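Local atomic coordinates of AHL synthase (Burkholderia glumae, PDB entry 3P2H), a protein that probably makes N-acyl-homoserine lactone quorum-sensing signals from acyl-carrier-protein-bound fatty acids and S-adenosyl-L-methionine. Residues A126-A131 and I177-Q182. The protein carries 3 engineered substitutions. Numbering follows the deposited sequence.
Sequences AAVECA and IDIDAQ
Val128 and Ile179 meet in the hydrophobic layer between helix 120-133 and the mixed sheet of this acetyltransferase-like fold, at the point where strand 170-178 runs out and the chain turns toward helix 181-186. Val128 CG1 lies 4.1 Å from Ile179 CG2, methyl against methyl, and the two side chains run antiparallel past one another, while their CA atoms stay 7.2 Å apart. Both methyls owe their place to the first torsion: each is anti to its residue's backbone N, with Val128 chi1 at 171°. The other branch of Ile179 is extended (chi2 177°) and carries CD1 one helical turn further along, to 4.4 Å from Ala131 CB. Ile179 thus spans the i and i+3 positions of the helix, its CD1 end resting against the Ala131 methyl. Behind the isoleucine, the chain bends through an inverse gamma turn centred on Ile179, closed by a weak bond of 2.9 Å from Asp180 N to Asp178 O. Asp180 then serves as N-cap of helix 181-186, its OD1 accepting from Thr183 N and its OD2 hydrogen-bonded to His157 ND1. Leu139 of the neighbouring strand 138-144 touches Val128, Ala131 and Ile177, and Leu187 and Leu189 also pack on Val128. Ile177 CB points toward the helix, yet Ile177 CG2 stays 4.8 Å from Val128 CG2, too long to count as a contact; Ile177 also touches the bound inhibitor N-(3-oxocyclohex-1-en-1-yl)octanamide, which lies about 8 Å from the side chain of Val128. The touching groups are all methyls, on three buried residues, so the helix is held against the turn that follows the strand by van der Waals contact and exclusion of water, whereas on the far side of that turn the Asp180 cap and its bond to His157 supply the polar order.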
ATOM      1  N   ALA A 126     -10.154   1.621   1.605  1.00 15.59           N
ATOM      2  CA  ALA A 126     -10.076   0.524   2.569  1.00 15.80           C
ATOM      3  C   ALA A 126      -8.819   0.654   3.419  1.00 16.38           C
ATOM      4  O   ALA A 126      -8.868   0.536   4.640  1.00 17.40           O
ATOM      5  CB  ALA A 126     -10.077  -0.818   1.836  1.00 15.36           C
ATOM      6  N   ALA A 127      -7.689   0.898   2.763  1.00 16.50           N
ATOM      7  CA  ALA A 127      -6.420   1.053   3.462  1.00 15.94           C
ATOM      8  C   ALA A 127      -6.490   2.204   4.460  1.00 16.15           C
ATOM      9  O   ALA A 127      -6.166   2.041   5.637  1.00 17.29           O
ATOM     10  CB  ALA A 127      -5.302   1.301   2.456  1.00 14.86           C
ATOM     11  N   VAL A 128      -6.913   3.372   3.989  1.00 14.99           N
ATOM     12  CA  VAL A 128      -7.015   4.536   4.863  1.00 15.43           C
ATOM     13  C   VAL A 128      -7.912   4.264   6.068  1.00 16.26           C
ATOM     14  O   VAL A 128      -7.520   4.500   7.207  1.00 16.67           O
ATOM     15  CB  VAL A 128      -7.556   5.761   4.092  1.00 15.11           C
ATOM     16  CG1 VAL A 128      -7.865   6.905   5.061  1.00 13.67           C
ATOM     17  CG2 VAL A 128      -6.517   6.210   3.059  1.00 13.91           C
ATOM     18  N   GLU A 129      -9.109   3.756   5.803  1.00 17.50           N
ATOM     19  CA  GLU A 129     -10.077   3.442   6.844  1.00 19.49           C
ATOM     20  C   GLU A 129      -9.446   2.550   7.908  1.00 19.56           C
ATOM     21  O   GLU A 129      -9.510   2.845   9.105  1.00 18.56           O
ATOM     22  CB  GLU A 129     -11.273   2.733   6.215  1.00 23.61           C
ATOM     23  CG  GLU A 129     -12.495   2.644   7.094  1.00 27.71           C
ATOM     24  CD  GLU A 129     -13.686   2.112   6.329  1.00 31.92           C
ATOM     25  OE1 GLU A 129     -14.791   2.676   6.493  1.00 32.18           O
ATOM     26  OE2 GLU A 129     -13.519   1.130   5.564  1.00 33.63           O
ATOM     27  N   CYS A 130      -8.827   1.462   7.462  1.00 18.26           N
ATOM     28  CA  CYS A 130      -8.180   0.530   8.377  1.00 19.37           C
ATOM     29  C   CYS A 130      -7.093   1.208   9.213  1.00 19.78           C
ATOM     30  O   CYS A 130      -7.106   1.135  10.442  1.00 20.83           O
ATOM     31  CB  CYS A 130      -7.567  -0.631   7.595  1.00 21.17           C
ATOM     32  SG  CYS A 130      -6.543  -1.717   8.618  1.00 24.29           S
ATOM     33  N   ALA A 131      -6.162   1.879   8.542  1.00 18.95           N
ATOM     34  CA  ALA A 131      -5.065   2.557   9.225  1.00 20.07           C
ATOM     35  C   ALA A 131      -5.569   3.571  10.240  1.00 21.07           C
ATOM     36  O   ALA A 131      -5.031   3.675  11.344  1.00 20.70           O
ATOM     37  CB  ALA A 131      -4.163   3.248   8.204  1.00 19.38           C
ATOM     38  N   ILE A 177       0.308  10.806   2.843  1.00 16.55           N
ATOM     39  CA  ILE A 177      -1.127  10.931   2.626  1.00 15.57           C
ATOM     40  C   ILE A 177      -1.653  11.297   4.012  1.00 17.00           C
ATOM     41  O   ILE A 177      -1.587  10.480   4.936  1.00 16.75           O
ATOM     42  CB  ILE A 177      -1.812   9.624   2.173  1.00 15.94           C
ATOM     43  CG1 ILE A 177      -1.514   9.340   0.701  1.00 17.15           C
ATOM     44  CG2 ILE A 177      -3.317   9.749   2.351  1.00 17.69           C
ATOM     45  CD1 ILE A 177      -2.243   8.113   0.161  1.00 17.61           C
ATOM     46  N   ASP A 178      -2.134  12.528   4.171  1.00 16.07           N
ATOM     47  CA  ASP A 178      -2.665  12.964   5.459  1.00 15.87           C
ATOM     48  C   ASP A 178      -4.082  12.453   5.632  1.00 15.50           C
ATOM     49  O   ASP A 178      -4.936  12.689   4.782  1.00 15.50           O
ATOM     50  CB  ASP A 178      -2.691  14.495   5.572  1.00 17.18           C
ATOM     51  CG  ASP A 178      -1.314  15.096   5.763  1.00 18.63           C
ATOM     52  OD1 ASP A 178      -0.345  14.337   5.954  1.00 18.11           O
ATOM     53  OD2 ASP A 178      -1.206  16.342   5.730  1.00 20.49           O
ATOM     54  N   ILE A 179      -4.330  11.747   6.727  1.00 14.83           N
ATOM     55  CA  ILE A 179      -5.671  11.247   6.988  1.00 14.57           C
ATOM     56  C   ILE A 179      -6.436  12.388   7.661  1.00 16.73           C
ATOM     57  O   ILE A 179      -6.697  12.369   8.862  1.00 17.68           O
ATOM     58  CB  ILE A 179      -5.639   9.995   7.896  1.00 14.51           C
ATOM     59  CG1 ILE A 179      -4.816   8.894   7.217  1.00 14.30           C
ATOM     60  CG2 ILE A 179      -7.064   9.498   8.149  1.00 16.21           C
ATOM     61  CD1 ILE A 179      -4.635   7.621   8.047  1.00 14.52           C
ATOM     62  N   ASP A 180      -6.770  13.398   6.865  1.00 16.85           N
ATOM     63  CA  ASP A 180      -7.490  14.557   7.360  1.00 16.79           C
ATOM     64  C   ASP A 180      -8.876  14.639   6.721  1.00 17.60           C
ATOM     65  O   ASP A 180      -9.286  13.741   5.982  1.00 14.14           O
ATOM     66  CB  ASP A 180      -6.692  15.838   7.069  1.00 16.91           C
ATOM     67  CG  ASP A 180      -6.358  16.006   5.592  1.00 16.90           C
ATOM     68  OD1 ASP A 180      -6.954  15.304   4.743  1.00 16.36           O
ATOM     69  OD2 ASP A 180      -5.502  16.859   5.278  1.00 17.73           O
ATOM     70  N   ALA A 181      -9.591  15.727   6.999  1.00 17.69           N
ATOM     71  CA  ALA A 181     -10.936  15.912   6.463  1.00 17.41           C
ATOM     72  C   ALA A 181     -10.991  15.750   4.943  1.00 16.81           C
ATOM     73  O   ALA A 181     -11.893  15.105   4.415  1.00 16.74           O
ATOM     74  CB  ALA A 181     -11.474  17.287   6.868  1.00 19.09           C
ATOM     75  N   GLN A 182     -10.021  16.328   4.243  1.00 16.21           N
ATOM     76  CA  GLN A 182      -9.971  16.250   2.788  1.00 15.50           C
ATOM     77  C   GLN A 182      -9.855  14.814   2.284  1.00 15.49           C
ATOM     78  O   GLN A 182     -10.612  14.385   1.414  1.00 15.88           O
ATOM     79  CB  GLN A 182      -8.782  17.051   2.253  1.00 14.72           C
ATOM     80  CG  GLN A 182      -8.763  17.159   0.735  1.00 15.94           C
ATOM     81  CD  GLN A 182      -7.495  17.813   0.206  1.00 17.25           C
ATOM     82  OE1 GLN A 182      -7.063  18.849   0.704  1.00 16.20           O
ATOM     83  NE2 GLN A 182      -6.902  17.209  -0.811  1.00 17.63           N
TER